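2-oxoglutarate-dependent dioxygenase tropC (Talaromyces stipitatus, PDB 6XJJ) acts as a non-haem iron, 2-oxoglutarate-dependent dioxygenase in the biosynthesis of fungal tropolones. Local coordinates at residues N163-G168 / K172-P177; L196-H201 / H206-L211; G260-Y265 / E269-V274. One frame throughout, in Å; residues are numbered along the deposited sequence.

Interaction 1: residues N163-G168 / K172-P177; sequences NLWPEG and KEFRQP
W165 and P166 are the two residues through which the loop 163-168 meets the helical turn 172-177. Just ahead of them, N163 lies against W165 within its own segment: its CB sits over one face of the indole, toward the rim, while its amide is bonded to E147 and to the backbone N of G145. R175 takes the opposite face of W165. Its CG stands 3.6 Å from the centroid of the six-membered ring, 7° off the ring normal, a CH-pi contact. Because the arginine chain runs fully extended, CG anti to the backbone N (chi1 180°), it crosses the indole and brings the guanidinium over the pyrrole end, where CZ is 3.5 Å from W165 NE1. NE1 and NE are both donors, so they meet in van der Waals contact, the guanidinium lying nearly parallel to the indole with the planes 12° apart. R175 NH2 also has a long, weak ion pair with E147.

At its rim, near the plane, the same indole meets F174: W165 CE3 and F174 CE2 are 3.6 Å apart, and with the rings steeply inclined neither covers the face of the other. P166 follows, its CD 3.6 Å from F174 CE2, so CE2 touches both loop residues. F174 is further packed by F98 and F142. The result is an aromatic and proline cluster around F174, with R175 laid over the indole: loop-to-helix packing that joins part of the N-terminal dioxygenase region to the start of the long helix 171-204.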
loop_
_atom_site.group_PDB
_atom_site.type_symbol
_atom_site.label_atom_id
_atom_site.label_comp_id
_atom_site.label_asym_id
_atom_site.label_seq_id
_atom_site.Cartn_x
_atom_site.Cartn_y
_atom_site.Cartn_z
ATOM N N ASN A 163 -10.451 -10.177 11.140
ATOM C CA ASN A 163 -9.104 -9.826 11.554
ATOM C C ASN A 163 -8.761 -10.492 12.883
ATOM O O ASN A 163 -9.639 -10.889 13.651
ATOM C CB ASN A 163 -8.956 -8.313 11.698
ATOM C CG ASN A 163 -9.007 -7.597 10.370
ATOM O OD1 ASN A 163 -8.094 -7.714 9.550
ATOM N ND2 ASN A 163 -10.049 -6.808 10.168
ATOM N N LEU A 164 -7.463 -10.613 13.149
ATOM C CA LEU A 164 -6.982 -11.025 14.459
ATOM C C LEU A 164 -6.428 -9.811 15.185
ATOM O O LEU A 164 -5.663 -9.032 14.609
ATOM C CB LEU A 164 -5.907 -12.108 14.369
ATOM C CG LEU A 164 -6.298 -13.459 13.773
ATOM C CD1 LEU A 164 -5.136 -14.428 13.939
ATOM C CD2 LEU A 164 -7.564 -14.007 14.395
ATOM N N TRP A 165 -6.803 -9.666 16.451
ATOM C CA TRP A 165 -6.442 -8.479 17.195
ATOM C C TRP A 165 -5.700 -8.855 18.471
ATOM O O TRP A 165 -6.054 -9.842 19.125
ATOM C CB TRP A 165 -7.685 -7.657 17.556
ATOM C CG TRP A 165 -8.440 -7.128 16.354
ATOM C CD1 TRP A 165 -9.603 -7.618 15.841
ATOM C CD2 TRP A 165 -8.057 -6.039 15.501
ATOM N NE1 TRP A 165 -9.983 -6.893 14.740
ATOM C CE2 TRP A 165 -9.048 -5.918 14.506
ATOM C CE3 TRP A 165 -6.975 -5.150 15.485
ATOM C CZ2 TRP A 165 -8.992 -4.943 13.505
ATOM C CZ3 TRP A 165 -6.920 -4.183 14.492
ATOM C CH2 TRP A 165 -7.923 -4.087 13.517
ATOM N N PRO A 166 -4.679 -8.090 18.855
ATOM C CA PRO A 166 -3.890 -8.462 20.035
ATOM C C PRO A 166 -4.674 -8.254 21.323
ATOM O O PRO A 166 -5.190 -7.165 21.588
ATOM C CB PRO A 166 -2.676 -7.530 19.955
ATOM C CG PRO A 166 -3.171 -6.338 19.219
ATOM C CD PRO A 166 -4.182 -6.850 18.230
ATOM N N GLU A 167 -4.751 -9.314 22.132
ATOM C CA GLU A 167 -5.483 -9.246 23.392
ATOM C C GLU A 167 -4.909 -8.195 24.333
ATOM O O GLU A 167 -5.643 -7.625 25.147
ATOM C CB GLU A 167 -5.465 -10.604 24.087
ATOM C CG GLU A 167 -4.063 -11.084 24.442
ATOM C CD GLU A 167 -4.072 -12.429 25.137
ATOM O OE1 GLU A 167 -5.152 -12.844 25.605
ATOM O OE2 GLU A 167 -3.000 -13.062 25.233
ATOM N N GLY A 168 -3.608 -7.950 24.265
ATOM C CA GLY A 168 -2.948 -7.064 25.201
ATOM C C GLY A 168 -3.081 -5.584 24.926
ATOM O O GLY A 168 -2.511 -4.779 25.669
ATOM N N LYS A 172 -9.199 1.133 22.180
ATOM C CA LYS A 172 -8.907 2.557 22.068
ATOM C C LYS A 172 -7.458 2.804 21.669
ATOM O O LYS A 172 -7.171 3.751 20.928
ATOM C CB LYS A 172 -9.239 3.241 23.394
ATOM C CG LYS A 172 -9.072 4.744 23.402
ATOM C CD LYS A 172 -9.760 5.350 24.613
ATOM C CE LYS A 172 -9.701 6.863 24.588
ATOM N NZ LYS A 172 -10.631 7.445 25.593
ATOM N N GLU A 173 -6.535 1.965 22.144
ATOM C CA GLU A 173 -5.135 2.109 21.757
ATOM C C GLU A 173 -4.893 1.687 20.312
ATOM O O GLU A 173 -4.067 2.297 19.622
ATOM C CB GLU A 173 -4.244 1.301 22.701
ATOM C CG GLU A 173 -3.978 1.951 24.041
ATOM C CD GLU A 173 -3.282 0.993 24.980
ATOM O OE1 GLU A 173 -3.307 -0.225 24.693
ATOM O OE2 GLU A 173 -2.698 1.444 25.989
ATOM N N PHE A 174 -5.590 0.657 19.824
ATOM C CA PHE A 174 -5.113 -0.007 18.616
ATOM C C PHE A 174 -6.209 -0.263 17.590
ATOM O O PHE A 174 -6.157 0.276 16.481
ATOM C CB PHE A 174 -4.427 -1.318 19.007
ATOM C CG PHE A 174 -3.780 -2.029 17.868
ATOM C CD1 PHE A 174 -2.591 -1.559 17.337
ATOM C CD2 PHE A 174 -4.329 -3.182 17.352
ATOM C CE1 PHE A 174 -1.983 -2.207 16.293
ATOM C CE2 PHE A 174 -3.721 -3.845 16.307
ATOM C CZ PHE A 174 -2.541 -3.357 15.777
ATOM N N ARG A 175 -7.207 -1.074 17.937
ATOM C CA ARG A 175 -8.176 -1.506 16.934
ATOM C C ARG A 175 -8.918 -0.321 16.320
ATOM O O ARG A 175 -8.970 -0.182 15.090
ATOM C CB ARG A 175 -9.162 -2.502 17.540
ATOM C CG ARG A 175 -10.191 -2.961 16.523
ATOM C CD ARG A 175 -11.087 -4.077 17.026
ATOM N NE ARG A 175 -12.086 -4.431 16.018
ATOM C CZ ARG A 175 -12.875 -5.501 16.070
ATOM N NH1 ARG A 175 -12.785 -6.360 17.079
ATOM N NH2 ARG A 175 -13.755 -5.717 15.096
ATOM N N GLN A 176 -9.515 0.538 17.155
ATOM C CA GLN A 176 -10.286 1.658 16.618
ATOM C C GLN A 176 -9.443 2.529 15.699
ATOM O O GLN A 176 -9.875 2.790 14.564
ATOM C CB GLN A 176 -10.887 2.492 17.758
ATOM C CG GLN A 176 -11.844 1.753 18.677
ATOM C CD GLN A 176 -12.324 2.623 19.834
ATOM O OE1 GLN A 176 -11.741 3.673 20.114
ATOM N NE2 GLN A 176 -13.341 2.152 20.555
ATOM N N PRO A 177 -8.260 3.005 16.098
ATOM C CA PRO A 177 -7.461 3.810 15.155
ATOM C C PRO A 177 -7.151 3.076 13.860
ATOM O O PRO A 177 -7.267 3.661 12.774
ATOM C CB PRO A 177 -6.182 4.103 15.945
ATOM C CG PRO A 177 -6.510 3.893 17.349
ATOM C CD PRO A 177 -7.632 2.924 17.429
#

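Interaction 2: residues L196-H201 / H206-L211; sequences LGQGIH and HPSDVL
A helix followed by a returning loop makes this contact: H201 lies in the last turns of helix 171-204, H206 opens the loop after it, and the chain then doubles back along those turns, with a type I beta turn from P207 to V210. The one cross-contact hydrogen bond runs from H201 ND1 to the backbone O of H206, 2.8 Å long with an angle of 154° at the hydrogen. The imidazole uses its in-plane N-H, since the oxygen lies just 2° out of the ring plane, though the donor is somewhat tilted from the plane of the carbonyl. With CG anti to the backbone N (chi1 172°), the ring swings off the helix toward the loop, and the bond would favour this rotation of the ring.

One turn earlier, G197 presents bare backbone. The S208 carbonyl oxygen comes to 3.6 Å from G197 C, and L211 CD1 to 3.5 Å from G197 N, so main chain and leucine methyl both lie close on the helix. L211 CD1 also touches L196 CB at 3.8 Å. I200 lies against H206 and V210: its CG2 branch meets the ring of H206 obliquely, 3.8 Å from ND1, while its approach to V210 CG2 is doubtful in detail because that methyl is badly placed in the model. On the inner side, helix 287-292 and the residues after it close the packing, W292 on L211 and T293, Y296 and Y297 on I200, while helix 56-72 lies against L196 and Q198. Q198 starts out pointing from the loop, but a bend at chi2 carries the amide back, setting OE1 3.2 Å from S208 CB.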
loop_
_atom_site.group_PDB
_atom_site.type_symbol
_atom_site.label_atom_id
_atom_site.label_comp_id
_atom_site.label_asym_id
_atom_site.label_seq_id
_atom_site.Cartn_x
_atom_site.Cartn_y
_atom_site.Cartn_z
ATOM N N LEU A 196 -7.519 7.611 -12.131
ATOM C CA LEU A 196 -6.974 6.670 -13.107
ATOM C C LEU A 196 -7.985 6.376 -14.210
ATOM O O LEU A 196 -7.649 6.399 -15.401
ATOM C CB LEU A 196 -6.550 5.379 -12.398
ATOM C CG LEU A 196 -5.357 5.508 -11.443
ATOM C CD1 LEU A 196 -5.174 4.266 -10.585
ATOM C CD2 LEU A 196 -4.077 5.787 -12.217
ATOM N N GLY A 197 -9.233 6.093 -13.831
ATOM C CA GLY A 197 -10.271 5.878 -14.828
ATOM C C GLY A 197 -10.396 7.039 -15.797
ATOM O O GLY A 197 -10.599 6.841 -16.998
ATOM N N GLN A 198 -10.276 8.266 -15.289
ATOM C CA GLN A 198 -10.337 9.444 -16.151
ATOM C C GLN A 198 -9.135 9.513 -17.084
ATOM O O GLN A 198 -9.272 9.891 -18.254
ATOM C CB GLN A 198 -10.441 10.700 -15.284
ATOM C CG GLN A 198 -10.551 12.019 -16.035
ATOM C CD GLN A 198 -11.736 12.072 -16.983
ATOM O OE1 GLN A 198 -12.852 11.687 -16.626
ATOM N NE2 GLN A 198 -11.514 12.625 -18.172
ATOM N N GLY A 199 -7.946 9.155 -16.594
ATOM C CA GLY A 199 -6.800 9.048 -17.479
ATOM C C GLY A 199 -6.981 7.991 -18.553
ATOM O O GLY A 199 -6.465 8.138 -19.664
ATOM N N ILE A 200 -7.714 6.919 -18.244
ATOM C CA ILE A 200 -8.058 5.933 -19.265
ATOM C C ILE A 200 -8.995 6.546 -20.300
ATOM O O ILE A 200 -8.792 6.394 -21.511
ATOM C CB ILE A 200 -8.670 4.679 -18.612
ATOM C CG1 ILE A 200 -7.640 3.988 -17.708
ATOM C CG2 ILE A 200 -9.207 3.724 -19.656
ATOM C CD1 ILE A 200 -6.386 3.512 -18.425
ATOM N N HIS A 201 -10.044 7.237 -19.841
ATOM C CA HIS A 201 -10.928 7.951 -20.757
ATOM C C HIS A 201 -10.139 8.810 -21.735
ATOM O O HIS A 201 -10.371 8.763 -22.948
ATOM C CB HIS A 201 -11.903 8.828 -19.971
ATOM C CG HIS A 201 -12.718 9.730 -20.840
ATOM N ND1 HIS A 201 -13.697 9.257 -21.686
ATOM C CD2 HIS A 201 -12.649 11.067 -21.053
ATOM C CE1 HIS A 201 -14.225 10.267 -22.353
ATOM N NE2 HIS A 201 -13.603 11.375 -21.992
ATOM N N HIS A 206 -12.554 5.258 -23.171
ATOM C CA HIS A 206 -13.551 4.486 -22.455
ATOM C C HIS A 206 -14.352 5.396 -21.536
ATOM O O HIS A 206 -13.971 6.544 -21.286
ATOM C CB HIS A 206 -12.889 3.380 -21.638
ATOM C CG HIS A 206 -12.162 2.370 -22.465
ATOM N ND1 HIS A 206 -10.874 2.565 -22.913
ATOM C CD2 HIS A 206 -12.542 1.156 -22.927
ATOM C CE1 HIS A 206 -10.489 1.513 -23.611
ATOM N NE2 HIS A 206 -11.483 0.643 -23.635
ATOM N N PRO A 207 -15.477 4.911 -21.015
ATOM C CA PRO A 207 -16.194 5.678 -19.991
ATOM C C PRO A 207 -15.282 5.972 -18.811
ATOM O O PRO A 207 -14.502 5.124 -18.394
ATOM C CB PRO A 207 -17.335 4.745 -19.586
ATOM C CG PRO A 207 -17.534 3.855 -20.744
ATOM C CD PRO A 207 -16.204 3.688 -21.401
ATOM N N SER A 208 -15.383 7.174 -18.254
ATOM C CA SER A 208 -14.458 7.476 -17.164
ATOM C C SER A 208 -14.709 6.648 -15.899
ATOM O O SER A 208 -13.923 6.764 -14.953
ATOM C CB SER A 208 -14.492 8.970 -16.846
ATOM O OG SER A 208 -15.784 9.411 -16.486
ATOM N N ASP A 209 -15.734 5.794 -15.859
ATOM C CA ASP A 209 -15.924 4.850 -14.764
ATOM C C ASP A 209 -15.530 3.422 -15.143
ATOM O O ASP A 209 -16.136 2.467 -14.646
ATOM C CB ASP A 209 -17.378 4.885 -14.290
ATOM C CG ASP A 209 -18.357 4.459 -15.374
ATOM O OD1 ASP A 209 -17.914 3.951 -16.423
ATOM O OD2 ASP A 209 -19.576 4.639 -15.186
ATOM N N VAL A 210 -14.522 3.252 -16.007
ATOM C CA VAL A 210 -14.148 1.908 -16.449
ATOM C C VAL A 210 -13.782 1.067 -15.243
ATOM O O VAL A 210 -14.151 -0.109 -15.133
ATOM C CB VAL A 210 -12.952 1.926 -17.424
ATOM C CG1 VAL A 210 -12.967 0.645 -18.248
ATOM C CG2 VAL A 210 -12.839 3.163 -18.299
ATOM N N LEU A 211 -13.020 1.663 -14.334
ATOM C CA LEU A 211 -12.322 0.940 -13.287
ATOM C C LEU A 211 -13.114 0.869 -11.993
ATOM O O LEU A 211 -12.669 0.215 -11.051
ATOM C CB LEU A 211 -10.977 1.616 -13.001
ATOM C CG LEU A 211 -10.055 1.899 -14.190
ATOM C CD1 LEU A 211 -8.814 2.640 -13.718
ATOM C CD2 LEU A 211 -9.670 0.649 -14.961
#

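Interaction 3: residues G260-Y265 / E269-V274; sequences GLEVWY and ETWIPV
Strands 261-265 and 270-273 form an antiparallel hairpin, their axes 4.2 Å apart at closest approach, with V263-I272 and Y265-T270 as hydrogen-bonded pairs and E262-P273 and W264-W271 as non-hydrogen-bonded ones. V263 and I272 exchange two bonds, N of V263 to O of I272 and N of I272 to O of V263. Y265 N reaches T270 O at 2.9 Å, whereas the return bond from T270 N to Y265 O is weak; E269 and T270 both face Y265, a G1 beta bulge. Just past strand 270-273, V274 N bonds to L261 O at 3.0 Å.

One face carries the two tryptophans. W264 turns an edge onto the face of W271, the six-membered ring of the first and the five-membered ring of the second 4.8 Å apart and the planes at 65°. W264 CB adds a CH-pi contact over the W271 six-membered ring. Alongside, the E262 chain crosses W271 near its CB, and its carboxylate goes on to a salt bridge with R303. V263, Y265, T270 and I272 point to the other face, where I272 CD1 rests on Y265 CB at 3.6 Å; V263 and L261 also meet V274.

Strand 302-304 pairs with the far side of 261-265, making a small sheet beside the iron, as in the double-stranded beta-helix core of 2-oxoglutarate-dependent dioxygenases. V263 neighbours the iron ligand H302, and the side chain of L261 is about 6 Å from the iron; R301 and R303 are cation-pi partners of W264 and W271, and strand 75-79 sets F75 against V263 and V274.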
loop_
_atom_site.group_PDB
_atom_site.type_symbol
_atom_site.label_atom_id
_atom_site.label_comp_id
_atom_site.label_asym_id
_atom_site.label_seq_id
_atom_site.Cartn_x
_atom_site.Cartn_y
_atom_site.Cartn_z
ATOM N N GLY A 260 15.016 4.205 2.308
ATOM C CA GLY A 260 15.166 2.797 2.009
ATOM C C GLY A 260 14.414 2.378 0.766
ATOM O O GLY A 260 14.874 1.509 0.023
ATOM N N LEU A 261 13.263 2.996 0.521
ATOM C CA LEU A 261 12.440 2.609 -0.615
ATOM C C LEU A 261 13.054 3.117 -1.916
ATOM O O LEU A 261 13.358 4.307 -2.051
ATOM C CB LEU A 261 11.026 3.159 -0.449
ATOM C CG LEU A 261 10.016 2.824 -1.551
ATOM C CD1 LEU A 261 9.750 1.328 -1.587
ATOM C CD2 LEU A 261 8.719 3.596 -1.351
ATOM N N GLU A 262 13.230 2.210 -2.877
ATOM C CA GLU A 262 13.753 2.563 -4.188
ATOM C C GLU A 262 13.042 1.749 -5.262
ATOM O O GLU A 262 12.533 0.654 -5.011
ATOM C CB GLU A 262 15.276 2.364 -4.255
ATOM C CG GLU A 262 15.766 0.964 -3.910
ATOM C CD GLU A 262 17.283 0.882 -3.871
ATOM O OE1 GLU A 262 17.941 1.802 -4.402
ATOM O OE2 GLU A 262 17.817 -0.101 -3.319
ATOM N N VAL A 263 13.031 2.304 -6.474
ATOM C CA VAL A 263 12.184 1.841 -7.568
ATOM C C VAL A 263 13.054 1.648 -8.803
ATOM O O VAL A 263 13.885 2.505 -9.121
ATOM C CB VAL A 263 11.044 2.845 -7.859
ATOM C CG1 VAL A 263 10.253 2.464 -9.111
ATOM C CG2 VAL A 263 10.101 2.961 -6.657
ATOM N N TRP A 264 12.850 0.537 -9.505
ATOM C CA TRP A 264 13.637 0.235 -10.694
ATOM C C TRP A 264 13.024 0.914 -11.914
ATOM O O TRP A 264 11.848 0.702 -12.226
ATOM C CB TRP A 264 13.718 -1.277 -10.916
ATOM C CG TRP A 264 14.436 -1.650 -12.195
ATOM C CD1 TRP A 264 13.861 -2.031 -13.376
ATOM C CD2 TRP A 264 15.854 -1.677 -12.417
ATOM N NE1 TRP A 264 14.827 -2.292 -14.314
ATOM C CE2 TRP A 264 16.059 -2.083 -13.752
ATOM C CE3 TRP A 264 16.968 -1.399 -11.619
ATOM C CZ2 TRP A 264 17.331 -2.214 -14.306
ATOM C CZ3 TRP A 264 18.231 -1.532 -12.174
ATOM C CH2 TRP A 264 18.400 -1.936 -13.503
ATOM N N TYR A 265 13.833 1.709 -12.616
ATOM C CA TYR A 265 13.403 2.433 -13.815
ATOM C C TYR A 265 14.165 1.903 -15.024
ATOM O O TYR A 265 15.363 2.199 -15.186
ATOM C CB TYR A 265 13.628 3.935 -13.627
ATOM C CG TYR A 265 13.221 4.817 -14.785
ATOM C CD1 TYR A 265 11.904 4.850 -15.224
ATOM C CD2 TYR A 265 14.122 5.701 -15.362
ATOM C CE1 TYR A 265 11.516 5.670 -16.262
ATOM C CE2 TYR A 265 13.740 6.538 -16.397
ATOM C CZ TYR A 265 12.430 6.520 -16.838
ATOM O OH TYR A 265 12.030 7.342 -17.865
ATOM N N GLU A 269 18.149 1.987 -16.413
ATOM C CA GLU A 269 18.659 0.810 -15.704
ATOM C C GLU A 269 19.216 1.197 -14.332
ATOM O O GLU A 269 20.359 0.892 -13.981
ATOM C CB GLU A 269 19.708 0.082 -16.549
ATOM C CG GLU A 269 19.167 -0.489 -17.865
ATOM C CD GLU A 269 20.239 -1.172 -18.696
ATOM O OE1 GLU A 269 21.433 -1.073 -18.337
ATOM O OE2 GLU A 269 19.889 -1.805 -19.715
ATOM N N THR A 270 18.386 1.882 -13.543
ATOM C CA THR A 270 18.805 2.388 -12.243
ATOM C C THR A 270 17.656 2.235 -11.251
ATOM O O THR A 270 16.485 2.171 -11.631
ATOM C CB THR A 270 19.232 3.868 -12.315
ATOM O OG1 THR A 270 20.097 4.067 -13.439
ATOM C CG2 THR A 270 20.020 4.245 -11.068
ATOM N N TRP A 271 18.008 2.173 -9.968
ATOM C CA TRP A 271 17.036 2.265 -8.886
ATOM C C TRP A 271 16.901 3.722 -8.459
ATOM O O TRP A 271 17.897 4.362 -8.110
ATOM C CB TRP A 271 17.473 1.414 -7.694
ATOM C CG TRP A 271 17.503 -0.054 -7.968
ATOM C CD1 TRP A 271 18.540 -0.757 -8.498
ATOM C CD2 TRP A 271 16.471 -1.009 -7.691
ATOM N NE1 TRP A 271 18.218 -2.086 -8.586
ATOM C CE2 TRP A 271 16.953 -2.271 -8.097
ATOM C CE3 TRP A 271 15.188 -0.922 -7.143
ATOM C CZ2 TRP A 271 16.196 -3.436 -7.979
ATOM C CZ3 TRP A 271 14.434 -2.082 -7.028
ATOM C CH2 TRP A 271 14.941 -3.322 -7.441
ATOM N N ILE A 272 15.676 4.245 -8.483
ATOM C CA ILE A 272 15.442 5.632 -8.078
ATOM C C ILE A 272 15.007 5.614 -6.620
ATOM O O ILE A 272 14.180 4.769 -6.246
ATOM C CB ILE A 272 14.358 6.323 -8.916
ATOM C CG1 ILE A 272 14.605 6.156 -10.408
ATOM C CG2 ILE A 272 14.368 7.818 -8.604
ATOM C CD1 ILE A 272 13.413 6.593 -11.248
ATOM N N PRO A 273 15.487 6.515 -5.770
ATOM C CA PRO A 273 14.918 6.605 -4.427
ATOM C C PRO A 273 13.553 7.264 -4.467
ATOM O O PRO A 273 13.243 8.081 -5.337
ATOM C CB PRO A 273 15.932 7.468 -3.668
ATOM C CG PRO A 273 16.521 8.330 -4.703
ATOM C CD PRO A 273 16.566 7.500 -5.966
ATOM N N VAL A 274 12.710 6.868 -3.514
ATOM C CA VAL A 274 11.430 7.520 -3.291
ATOM C C VAL A 274 11.595 8.436 -2.077
ATOM O O VAL A 274 11.692 7.931 -0.947
ATOM C CB VAL A 274 10.301 6.507 -3.069
ATOM C CG1 VAL A 274 8.994 7.234 -2.800
ATOM C CG2 VAL A 274 10.162 5.608 -4.277
#

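Overall arrangement
Following the chain from the N terminus, the three contacts come in series, none nested in or crossing another, and each closes a short excursion. Interaction 1 joins the loop after strand 139-144 to the start of helix 171-204, and interaction 2 folds the loop beyond that same long helix back onto its last turns, so the helix connects them although their centres are 37 Å apart. Interaction 3 is a hairpin of the three-stranded sheet beside the iron held by H243, D245 and H302. It lies across the chain's centre from interaction 1 and about 28 Å, centre to centre, from interaction 2. Helical framework and catalytic beta core are thus both represented.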